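Apoptosis regulator Bcl-2 homolog (Fowlpox virus, PDB 5TZP) inhibits apoptosis of the host cell by sequestering and inactivating several proapoptotic Bcl-2 proteins, among them BAK1 and BAX. Local coordinates at residues Y17-M22 with D138-I143. Sequence-based numbering, arbitrary orientation.
Sequences YIALNM and DYWNGI
The indole of Trp-140 carries Met-22 over one face and meets backbone oxygens of helix 14-32 at its edge. Met-22 CG lies over the six-membered ring, 3.6 Å from its centroid, a CH-pi contact. With CG anti to the backbone N (chi1 -178°), the chain leaves helix 14-32 toward the indole. The bends at chi2 and chi3 then carry SD above the five-membered ring, a Met-aromatic contact at 4.6 Å from that centroid. The methyl CE comes back to Trp-140 CG at 3.6 Å, so the thioether follows the face from one ring to the other. At the edge, Trp-140 NE1 donates to Ile-18 O at 2.9 Å, with an N-H...O angle of 161°. The oxygen lies close to the indole plane, but the donor stands well above the carbonyl plane. Ala-19 O sits 3.5 Å from Trp-140 CZ2 at the same edge. The bond satisfies the buried indole N-H and helps to fix the rotation of the ring.

The Tyr-139 ring has Ile-18 CD1 over one face, toward the rim. The other branch, CG2, reaches Tyr-139 CB at 3.9 Å and also touches the indole. Phe-134 meets Trp-140 edge-to-face, and Ile-95 of helix 88-105 packs on it.

A Schellman motif at Asp-138 ends helix 115-136. The chain then turns into a 3-10 segment, whose tryptophan docks on helix 14-32 within the all-helical Bcl-2 fold.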
# COMPACT_ATOMS: atom_id res chain seq x y z
N TYR A 17 -7.14 -8.60 10.72
CA TYR A 17 -5.79 -8.54 11.28
C TYR A 17 -4.76 -9.14 10.38
O TYR A 17 -3.64 -8.66 10.37
CB TYR A 17 -5.77 -9.15 12.69
CG TYR A 17 -6.40 -8.12 13.65
CD1 TYR A 17 -5.78 -6.89 13.96
CD2 TYR A 17 -7.66 -8.33 14.16
CE1 TYR A 17 -6.41 -5.96 14.79
CE2 TYR A 17 -8.29 -7.39 15.03
CZ TYR A 17 -7.64 -6.23 15.32
OH TYR A 17 -8.31 -5.33 16.17
N ILE A 18 -5.11 -10.15 9.58
CA ILE A 18 -4.15 -10.67 8.60
C ILE A 18 -3.75 -9.58 7.61
O ILE A 18 -2.56 -9.37 7.28
CB ILE A 18 -4.74 -11.88 7.88
CG1 ILE A 18 -4.80 -13.11 8.83
CG2 ILE A 18 -3.92 -12.18 6.65
CD1 ILE A 18 -5.68 -14.20 8.36
N ALA A 19 -4.73 -8.79 7.17
CA ALA A 19 -4.42 -7.65 6.29
C ALA A 19 -3.63 -6.56 7.01
O ALA A 19 -2.58 -6.10 6.55
CB ALA A 19 -5.70 -7.08 5.70
N LEU A 20 -4.18 -6.09 8.14
CA LEU A 20 -3.59 -4.96 8.85
C LEU A 20 -2.16 -5.25 9.27
O LEU A 20 -1.30 -4.42 9.15
CB LEU A 20 -4.46 -4.60 10.05
CG LEU A 20 -3.88 -3.48 10.93
CD1 LEU A 20 -3.84 -2.19 10.14
CD2 LEU A 20 -4.68 -3.31 12.19
N ASN A 21 -1.92 -6.43 9.86
CA ASN A 21 -0.60 -6.70 10.43
C ASN A 21 0.50 -6.69 9.36
O ASN A 21 1.60 -6.25 9.61
CB ASN A 21 -0.65 -8.04 11.16
CG ASN A 21 0.59 -8.34 11.92
OD1 ASN A 21 1.33 -9.21 11.50
ND2 ASN A 21 0.84 -7.64 13.02
N MET A 22 0.20 -7.19 8.15
CA MET A 22 1.16 -7.14 7.06
C MET A 22 1.45 -5.72 6.63
O MET A 22 2.60 -5.30 6.53
CB MET A 22 0.56 -7.92 5.91
CG MET A 22 1.47 -8.00 4.72
SD MET A 22 2.91 -9.08 4.93
CE MET A 22 2.26 -10.67 4.47
N ASP A 138 -6.14 -16.64 -0.95
CA ASP A 138 -5.41 -17.16 0.24
C ASP A 138 -4.63 -16.04 0.92
O ASP A 138 -3.44 -16.15 1.21
CB ASP A 138 -4.53 -18.39 -0.10
CG ASP A 138 -3.90 -19.04 1.10
OD1 ASP A 138 -4.46 -18.93 2.26
OD2 ASP A 138 -2.80 -19.61 0.87
N TYR A 139 -5.34 -14.93 1.15
CA TYR A 139 -4.82 -13.76 1.83
C TYR A 139 -3.63 -13.26 1.03
O TYR A 139 -3.72 -13.02 -0.19
CB TYR A 139 -4.54 -14.10 3.31
CG TYR A 139 -5.69 -14.77 3.98
CD1 TYR A 139 -6.77 -14.04 4.47
CD2 TYR A 139 -5.79 -16.12 3.98
CE1 TYR A 139 -7.84 -14.68 5.09
CE2 TYR A 139 -6.87 -16.76 4.58
CZ TYR A 139 -7.89 -16.01 5.10
OH TYR A 139 -8.92 -16.74 5.70
N TRP A 140 -2.47 -13.07 1.64
CA TRP A 140 -1.31 -12.49 0.98
C TRP A 140 -0.63 -13.49 0.04
O TRP A 140 0.17 -13.05 -0.78
CB TRP A 140 -0.30 -11.91 1.98
CG TRP A 140 -0.88 -10.82 2.80
CD1 TRP A 140 -1.41 -10.96 4.04
CD2 TRP A 140 -1.01 -9.48 2.39
NE1 TRP A 140 -1.86 -9.69 4.45
CE2 TRP A 140 -1.63 -8.79 3.44
CE3 TRP A 140 -0.64 -8.78 1.24
CZ2 TRP A 140 -1.88 -7.40 3.38
CZ3 TRP A 140 -0.85 -7.43 1.18
CH2 TRP A 140 -1.52 -6.75 2.23
N ASN A 141 -1.01 -14.77 0.07
CA ASN A 141 -0.36 -15.73 -0.82
C ASN A 141 -0.46 -15.28 -2.26
O ASN A 141 0.44 -15.56 -3.07
CB ASN A 141 -0.98 -17.13 -0.60
CG ASN A 141 -0.14 -18.17 -1.22
OD1 ASN A 141 -0.42 -18.65 -2.35
ND2 ASN A 141 0.87 -18.55 -0.52
N GLY A 142 -1.57 -14.64 -2.65
CA GLY A 142 -1.74 -14.28 -4.05
C GLY A 142 -0.73 -13.28 -4.57
O GLY A 142 -0.52 -13.21 -5.79
N ILE A 143 -0.04 -12.56 -3.66
CA ILE A 143 0.98 -11.61 -4.07
C ILE A 143 2.20 -12.31 -4.62
O ILE A 143 3.05 -11.68 -5.26
CB ILE A 143 1.35 -10.68 -2.93
CG1 ILE A 143 1.84 -9.34 -3.50
CG2 ILE A 143 2.42 -11.29 -2.03
CD1 ILE A 143 2.06 -8.27 -2.37